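Local coordinates for Low molecular weight protein-tyrosine-phosphatase YfkJ (Bacillus subtilis, PDB 4ETM) that removes phosphate from phosphotyrosine in proteins as a low molecular weight protein-tyrosine phosphatase and takes part in resistance to ethanol stress, at residues Ser32-Ala37 against Gln154-Gly159; Gly61-Asn66 against Asp142-Gly147. One frame throughout, in Å; residues are numbered along the deposited sequence.

Contact 1: residues Ser32-Ala37 against Gln154-Gly159; sequences SPMAEA and QLIKTG
Ile156 reaches out from the helix segment Gln154-Gly159 and sets its two branches on two neighbouring residues of Ser32-Ala37, Met34 and Ala35. The gamma methyl serves Ala35: Ile156 CG2 lies 3.6 Å from Ala35 CA and 3.8 Å from Ala35 CB, touching the alpha carbon as well as the methyl. Ala35 CA and Ile156 CA are 6.0 Å apart, a close approach consistent with the small alanine side chain. With chi2 at 180°, the other branch is extended and carries Ile156 CD1 to the flank of Met34, where it meets both the base and the far part of that side chain, 4.1 Å from Met34 CB and 4.1 Å from Met34 SD. Met34 CG stands anti to the backbone N (chi1 -169°), and the chain runs straight to the sulfur before bending at chi3; the Ile156 arm runs across it at a slant. Beyond this pair, Met34 also packs on Thr72 and Ile75 of helix 70-78, Ala35 on Phe23 of strand 19-25, and Ile156 on Ile38 and the catalytic Arg31. Helix 31-45, which follows the phosphate-binding loop of this family, is thus joined to helix 149-170. All three touching residues are buried and meet through carbon and sulfur alone, which implies that shape fit and exclusion of water, not directed polar bonds, hold the helices together here.

Contact 2: residues Gly61-Asn66 against Asp142-Gly147; sequences GWHIGN and DPYYTG
His63 and Tyr144 meet across two backbones that stay well apart, their CA atoms 11.9 Å from each other. Gly61-Asn66 is a loop of two overlapping beta turns, type I from Gly61 to Ile64 and type II from His63 to Asn66, the second closed by Asn66 N to His63 O at 2.9 Å; Gly65 takes its positive phi. Asp142-Gly147 holds the short helix 143-146. Asp142 is its N-cap, OD1 accepting from Tyr144 N at 3.0 Å from well above the carboxylate plane. Asp142 is also the proton donor of the low molecular weight phosphatase active site, which places the contact beside the catalytic pocket; a phosphate ion, probably from the crystallisation liquor, comes within about 3 Å of the Tyr144 side chain (nearest atoms). Tyr144 CG is anti to the backbone N (chi1 -173°), which sends the ring out toward the turns. There Tyr144 CE1 lies 4.1 Å from both His63 CE1 and His63 NE2, and Tyr144 OH is as near to His63 CE1. The rings form an oblique aromatic pair, inclined at 52°, their centroids 5.6 Å apart. Trp62 CB covers one face of the imidazole, and the Trp62 ring packs edge-to-face with Phe119 of the second subunit.

In the fold
From the N terminus, strand 19-25 carries the nucleophile Cys25 and leads through the active-site loop to Arg31 and helix 31-45, where the first half of contact 1 lies. Strand 52-58 follows, and the loop after it supplies 61-66, the first half of contact 2. The chain then passes through strands 101-104 and 125-127 of the parallel sheet before 142-147 closes contact 2; helix 149-170 closes contact 1 soon after. Contact 2 is therefore nested inside the loop closed by contact 1. Their centres are 15 Å apart, contact 1 joining two helices in the interior and contact 2 bringing the loop after strand 52-58 against the short helix 143-146 beside the active site.

Contact 1: residues Ser32-Ala37 against Gln154-Gly159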
ATOM      1  N   SER A  32      -7.569   1.108 -13.601  1.00 12.29           N
ATOM      2  CA  SER A  32      -8.142  -0.231 -13.655  1.00  9.80           C
ATOM      3  C   SER A  32      -9.124  -0.433 -14.823  1.00 10.01           C
ATOM      4  O   SER A  32      -9.127  -1.510 -15.412  1.00 12.61           O
ATOM      5  CB  SER A  32      -8.698  -0.718 -12.309  1.00 10.80           C
ATOM      6  OG  SER A  32      -9.750   0.109 -11.847  1.00 13.05           O
ATOM      7  N   PRO A  33      -9.938   0.581 -15.169  1.00 12.23           N
ATOM      8  CA  PRO A  33     -10.758   0.328 -16.358  1.00 13.80           C
ATOM      9  C   PRO A  33      -9.894   0.172 -17.606  1.00 13.74           C
ATOM     10  O   PRO A  33     -10.207  -0.658 -18.454  1.00 16.43           O
ATOM     11  CB  PRO A  33     -11.639   1.583 -16.453  1.00 13.99           C
ATOM     12  CG  PRO A  33     -11.706   2.092 -15.036  1.00 12.19           C
ATOM     13  CD  PRO A  33     -10.328   1.845 -14.505  1.00 13.82           C
ATOM     14  N   MET A  34      -8.810   0.942 -17.706  1.00 11.40           N
ATOM     15  CA  MET A  34      -7.921   0.832 -18.868  1.00 11.08           C
ATOM     16  C   MET A  34      -7.307  -0.559 -18.899  1.00 14.33           C
ATOM     17  O   MET A  34      -7.198  -1.169 -19.959  1.00 15.72           O
ATOM     18  CB  MET A  34      -6.820   1.890 -18.821  1.00 14.93           C
ATOM     19  CG  MET A  34      -6.027   1.998 -20.109  1.00 16.78           C
ATOM     20  SD  MET A  34      -4.583   3.097 -20.067  1.00 15.61           S
ATOM     21  CE  MET A  34      -5.321   4.703 -19.790  1.00 17.16           C
ATOM     22  N   ALA A  35      -6.930  -1.059 -17.723  1.00 12.11           N
ATOM     23  CA  ALA A  35      -6.312  -2.375 -17.643  1.00 11.95           C
ATOM     24  C   ALA A  35      -7.324  -3.461 -17.983  1.00 13.67           C
ATOM     25  O   ALA A  35      -7.031  -4.364 -18.766  1.00 16.62           O
ATOM     26  CB  ALA A  35      -5.715  -2.612 -16.281  1.00 14.77           C
ATOM     27  N   GLU A  36      -8.510  -3.363 -17.391  1.00 13.97           N
ATOM     28  CA  GLU A  36      -9.597  -4.285 -17.708  1.00 15.59           C
ATOM     29  C   GLU A  36      -9.826  -4.421 -19.227  1.00 15.50           C
ATOM     30  O   GLU A  36      -9.805  -5.532 -19.777  1.00 16.70           O
ATOM     31  CB  GLU A  36     -10.887  -3.848 -16.993  1.00 13.42           C
ATOM     32  CG  GLU A  36     -12.018  -4.866 -17.148  1.00 13.93           C
ATOM     33  CD  GLU A  36     -13.386  -4.301 -16.860  1.00 15.33           C
ATOM     34  OE1 GLU A  36     -14.367  -4.861 -17.408  1.00 20.63           O
ATOM     35  OE2 GLU A  36     -13.492  -3.325 -16.088  1.00 16.70           O
ATOM     36  N   ALA A  37     -10.024  -3.296 -19.899  1.00 16.57           N
ATOM     37  CA  ALA A  37     -10.307  -3.283 -21.331  1.00 15.16           C
ATOM     38  C   ALA A  37      -9.134  -3.815 -22.135  1.00 14.50           C
ATOM     39  O   ALA A  37      -9.313  -4.611 -23.056  1.00 18.47           O
ATOM     40  CB  ALA A  37     -10.653  -1.878 -21.777  1.00 19.91           C
ATOM     41  N   GLN A 154       1.177   3.111 -21.698  1.00 15.61           N
ATOM     42  CA  GLN A 154       2.364   2.318 -21.992  1.00 16.68           C
ATOM     43  C   GLN A 154       2.616   1.280 -20.910  1.00 17.36           C
ATOM     44  O   GLN A 154       2.863   0.110 -21.211  1.00 22.11           O
ATOM     45  CB  GLN A 154       3.602   3.200 -22.199  1.00 25.49           C
ATOM     46  CG  GLN A 154       3.695   3.790 -23.595  1.00 36.96           C
ATOM     47  CD  GLN A 154       4.843   4.775 -23.758  1.00 46.64           C
ATOM     48  OE1 GLN A 154       5.639   4.983 -22.838  1.00 52.66           O
ATOM     49  NE2 GLN A 154       4.930   5.390 -24.936  1.00 41.07           N
ATOM     50  N   LEU A 155       2.528   1.713 -19.659  1.00 15.79           N
ATOM     51  CA  LEU A 155       2.761   0.823 -18.528  1.00 17.75           C
ATOM     52  C   LEU A 155       1.722  -0.287 -18.457  1.00 20.86           C
ATOM     53  O   LEU A 155       2.053  -1.437 -18.203  1.00 19.37           O
ATOM     54  CB  LEU A 155       2.781   1.623 -17.227  1.00 18.34           C
ATOM     55  CG  LEU A 155       3.996   2.535 -17.063  1.00 19.88           C
ATOM     56  CD1 LEU A 155       3.780   3.473 -15.904  1.00 19.84           C
ATOM     57  CD2 LEU A 155       5.262   1.707 -16.860  1.00 18.28           C
ATOM     58  N   ILE A 156       0.461   0.061 -18.682  1.00 14.92           N
ATOM     59  CA  ILE A 156      -0.604  -0.910 -18.539  1.00 14.42           C
ATOM     60  C   ILE A 156      -0.585  -1.909 -19.699  1.00 16.73           C
ATOM     61  O   ILE A 156      -0.895  -3.085 -19.496  1.00 17.63           O
ATOM     62  CB  ILE A 156      -1.964  -0.232 -18.361  1.00 13.15           C
ATOM     63  CG1 ILE A 156      -2.048   0.369 -16.955  1.00 12.42           C
ATOM     64  CG2 ILE A 156      -3.083  -1.217 -18.567  1.00 15.21           C
ATOM     65  CD1 ILE A 156      -3.375   1.088 -16.661  1.00 12.39           C
ATOM     66  N   LYS A 157      -0.173  -1.463 -20.892  1.00 16.85           N
ATOM     67  CA  LYS A 157      -0.007  -2.401 -22.000  1.00 18.43           C
ATOM     68  C   LYS A 157       1.019  -3.486 -21.695  1.00 20.84           C
ATOM     69  O   LYS A 157       0.719  -4.666 -21.821  1.00 22.83           O
ATOM     70  CB  LYS A 157       0.343  -1.684 -23.304  1.00 17.96           C
ATOM     71  CG  LYS A 157      -0.855  -1.009 -23.952  1.00 27.71           C
ATOM     72  CD  LYS A 157      -0.475  -0.224 -25.188  1.00 24.16           C
ATOM     73  CE  LYS A 157      -0.018  -1.134 -26.308  1.00 28.67           C
ATOM     74  NZ  LYS A 157       0.318  -0.342 -27.522  1.00 37.96           N
ATOM     75  N   THR A 158       2.220  -3.087 -21.292  1.00 20.03           N
ATOM     76  CA  THR A 158       3.273  -4.059 -21.008  1.00 23.16           C
ATOM     77  C   THR A 158       2.911  -4.935 -19.807  1.00 22.10           C
ATOM     78  O   THR A 158       3.154  -6.144 -19.802  1.00 25.17           O
ATOM     79  CB  THR A 158       4.642  -3.380 -20.794  1.00 31.73           C
ATOM     80  OG1 THR A 158       4.593  -2.519 -19.654  1.00 45.49           O
ATOM     81  CG2 THR A 158       5.007  -2.562 -22.008  1.00 27.37           C
ATOM     82  N   GLY A 159       2.308  -4.325 -18.799  1.00 18.84           N
ATOM     83  CA  GLY A 159       1.935  -5.072 -17.618  1.00 17.68           C
ATOM     84  C   GLY A 159       0.919  -6.150 -17.953  1.00 19.26           C
ATOM     85  O   GLY A 159       1.050  -7.282 -17.491  1.00 20.85           O
TER

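Contact 2: residues Gly61-Asn66 against Asp142-Gly147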
ATOM      1  N   GLY A  61     -14.860   5.412  -3.206  1.00 14.34           N
ATOM      2  CA  GLY A  61     -16.227   5.389  -3.701  1.00 14.49           C
ATOM      3  C   GLY A  61     -16.710   6.659  -4.373  1.00 11.41           C
ATOM      4  O   GLY A  61     -17.902   6.781  -4.669  1.00 14.14           O
ATOM      5  N   TRP A  62     -15.814   7.599  -4.648  1.00 12.69           N
ATOM      6  CA  TRP A  62     -16.235   8.888  -5.200  1.00 11.31           C
ATOM      7  C   TRP A  62     -16.922   8.796  -6.556  1.00 13.44           C
ATOM      8  O   TRP A  62     -17.748   9.633  -6.872  1.00 16.16           O
ATOM      9  CB  TRP A  62     -15.040   9.829  -5.355  1.00 13.23           C
ATOM     10  CG  TRP A  62     -14.170   9.871  -4.190  1.00 17.74           C
ATOM     11  CD1 TRP A  62     -14.336  10.629  -3.060  1.00 15.96           C
ATOM     12  CD2 TRP A  62     -12.974   9.121  -4.003  1.00 15.94           C
ATOM     13  NE1 TRP A  62     -13.302  10.393  -2.190  1.00 19.29           N
ATOM     14  CE2 TRP A  62     -12.453   9.470  -2.743  1.00 17.97           C
ATOM     15  CE3 TRP A  62     -12.282   8.186  -4.788  1.00 13.98           C
ATOM     16  CZ2 TRP A  62     -11.274   8.921  -2.245  1.00 17.87           C
ATOM     17  CZ3 TRP A  62     -11.126   7.631  -4.285  1.00 14.17           C
ATOM     18  CH2 TRP A  62     -10.624   8.005  -3.031  1.00 18.58           C
ATOM     19  N   HIS A  63     -16.589   7.775  -7.348  1.00 13.44           N
ATOM     20  CA  HIS A  63     -17.005   7.755  -8.749  1.00 13.93           C
ATOM     21  C   HIS A  63     -17.927   6.604  -9.102  1.00 15.79           C
ATOM     22  O   HIS A  63     -18.210   6.380 -10.275  1.00 18.09           O
ATOM     23  CB  HIS A  63     -15.772   7.671  -9.642  1.00 15.22           C
ATOM     24  CG  HIS A  63     -14.714   8.667  -9.299  1.00 14.82           C
ATOM     25  ND1 HIS A  63     -14.912  10.034  -9.385  1.00 15.06           N
ATOM     26  CD2 HIS A  63     -13.439   8.501  -8.873  1.00 15.91           C
ATOM     27  CE1 HIS A  63     -13.804  10.657  -9.031  1.00 16.75           C
ATOM     28  NE2 HIS A  63     -12.894   9.750  -8.723  1.00 13.60           N
ATOM     29  N   ILE A  64     -18.385   5.880  -8.090  1.00 13.69           N
ATOM     30  CA  ILE A  64     -19.310   4.769  -8.293  1.00 14.76           C
ATOM     31  C   ILE A  64     -20.409   5.072  -9.316  1.00 17.39           C
ATOM     32  O   ILE A  64     -21.140   6.072  -9.212  1.00 16.51           O
ATOM     33  CB  ILE A  64     -19.944   4.304  -6.965  1.00 14.37           C
ATOM     34  CG1 ILE A  64     -18.872   3.737  -6.038  1.00 15.55           C
ATOM     35  CG2 ILE A  64     -21.047   3.296  -7.238  1.00 17.24           C
ATOM     36  CD1 ILE A  64     -19.346   3.387  -4.641  1.00 15.23           C
ATOM     37  N   GLY A  65     -20.490   4.215 -10.329  1.00 16.80           N
ATOM     38  CA  GLY A  65     -21.518   4.340 -11.347  1.00 16.22           C
ATOM     39  C   GLY A  65     -21.129   5.161 -12.566  1.00 20.62           C
ATOM     40  O   GLY A  65     -21.894   5.230 -13.533  1.00 21.67           O
ATOM     41  N   ASN A  66     -19.957   5.787 -12.527  1.00 18.43           N
ATOM     42  CA  ASN A  66     -19.483   6.593 -13.650  1.00 18.30           C
ATOM     43  C   ASN A  66     -18.640   5.804 -14.653  1.00 19.10           C
ATOM     44  O   ASN A  66     -17.962   4.845 -14.285  1.00 17.75           O
ATOM     45  CB  ASN A  66     -18.710   7.805 -13.133  1.00 20.43           C
ATOM     46  CG  ASN A  66     -19.558   8.680 -12.213  1.00 24.90           C
ATOM     47  OD1 ASN A  66     -20.788   8.574 -12.192  1.00 30.05           O
ATOM     48  ND2 ASN A  66     -18.905   9.543 -11.450  1.00 29.61           N
ATOM     49  N   ASP A 142      -1.033   7.556 -10.928  1.00 13.48           N
ATOM     50  CA  ASP A 142      -2.448   7.889 -11.033  1.00 16.25           C
ATOM     51  C   ASP A 142      -2.607   9.142 -11.877  1.00 15.41           C
ATOM     52  O   ASP A 142      -2.256  10.220 -11.430  1.00 15.15           O
ATOM     53  CB  ASP A 142      -3.015   8.130  -9.637  1.00 13.80           C
ATOM     54  CG  ASP A 142      -4.521   8.281  -9.628  1.00 12.12           C
ATOM     55  OD1 ASP A 142      -5.124   8.346 -10.707  1.00 12.34           O
ATOM     56  OD2 ASP A 142      -5.093   8.365  -8.516  1.00 17.54           O
ATOM     57  N   PRO A 143      -3.163   9.003 -13.086  1.00 16.72           N
ATOM     58  CA  PRO A 143      -3.302  10.123 -14.022  1.00 16.70           C
ATOM     59  C   PRO A 143      -4.426  11.073 -13.619  1.00 17.25           C
ATOM     60  O   PRO A 143      -4.504  12.182 -14.147  1.00 19.76           O
ATOM     61  CB  PRO A 143      -3.610   9.424 -15.346  1.00 15.59           C
ATOM     62  CG  PRO A 143      -4.332   8.219 -14.943  1.00 15.14           C
ATOM     63  CD  PRO A 143      -3.737   7.759 -13.632  1.00 15.75           C
ATOM     64  N   TYR A 144      -5.261  10.663 -12.663  1.00 18.73           N
ATOM     65  CA  TYR A 144      -6.242  11.580 -12.096  1.00 20.94           C
ATOM     66  C   TYR A 144      -5.472  12.741 -11.486  1.00 22.09           C
ATOM     67  O   TYR A 144      -5.910  13.883 -11.549  1.00 23.19           O
ATOM     68  CB  TYR A 144      -7.083  10.886 -11.016  1.00 18.47           C
ATOM     69  CG  TYR A 144      -8.237  11.710 -10.472  1.00 20.67           C
ATOM     70  CD1 TYR A 144      -9.473  11.706 -11.096  1.00 19.61           C
ATOM     71  CD2 TYR A 144      -8.077  12.494  -9.337  1.00 24.99           C
ATOM     72  CE1 TYR A 144     -10.521  12.455 -10.606  1.00 19.91           C
ATOM     73  CE2 TYR A 144      -9.114  13.251  -8.838  1.00 22.65           C
ATOM     74  CZ  TYR A 144     -10.339  13.227  -9.474  1.00 25.23           C
ATOM     75  OH  TYR A 144     -11.376  13.990  -8.964  1.00 27.67           O
ATOM     76  N   TYR A 145      -4.309  12.428 -10.918  1.00 21.45           N
ATOM     77  CA  TYR A 145      -3.455  13.436 -10.301  1.00 22.97           C
ATOM     78  C   TYR A 145      -2.333  13.925 -11.219  1.00 23.94           C
ATOM     79  O   TYR A 145      -2.070  15.119 -11.272  1.00 25.98           O
ATOM     80  CB  TYR A 145      -2.874  12.926  -8.980  1.00 21.37           C
ATOM     81  CG  TYR A 145      -3.929  12.590  -7.940  1.00 23.76           C
ATOM     82  CD1 TYR A 145      -4.673  13.591  -7.342  1.00 23.46           C
ATOM     83  CD2 TYR A 145      -4.200  11.268  -7.574  1.00 21.33           C
ATOM     84  CE1 TYR A 145      -5.644  13.290  -6.401  1.00 27.33           C
ATOM     85  CE2 TYR A 145      -5.165  10.965  -6.637  1.00 27.17           C
ATOM     86  CZ  TYR A 145      -5.883  11.980  -6.054  1.00 29.25           C
ATOM     87  OH  TYR A 145      -6.847  11.681  -5.122  1.00 29.51           O
ATOM     88  N   THR A 146      -1.674  13.019 -11.937  1.00 23.34           N
ATOM     89  CA  THR A 146      -0.525  13.423 -12.754  1.00 19.71           C
ATOM     90  C   THR A 146      -0.916  14.115 -14.053  1.00 19.31           C
ATOM     91  O   THR A 146      -0.160  14.941 -14.550  1.00 22.72           O
ATOM     92  CB  THR A 146       0.365  12.225 -13.144  1.00 26.31           C
ATOM     93  OG1 THR A 146      -0.342  11.384 -14.064  1.00 20.08           O
ATOM     94  CG2 THR A 146       0.770  11.423 -11.926  1.00 19.41           C
ATOM     95  N   GLY A 147      -2.081  13.763 -14.601  1.00 20.27           N
ATOM     96  CA  GLY A 147      -2.499  14.220 -15.919  1.00 22.04           C
ATOM     97  C   GLY A 147      -1.876  13.483 -17.097  1.00 17.25           C
ATOM     98  O   GLY A 147      -2.099  13.839 -18.258  1.00 25.19           O
TER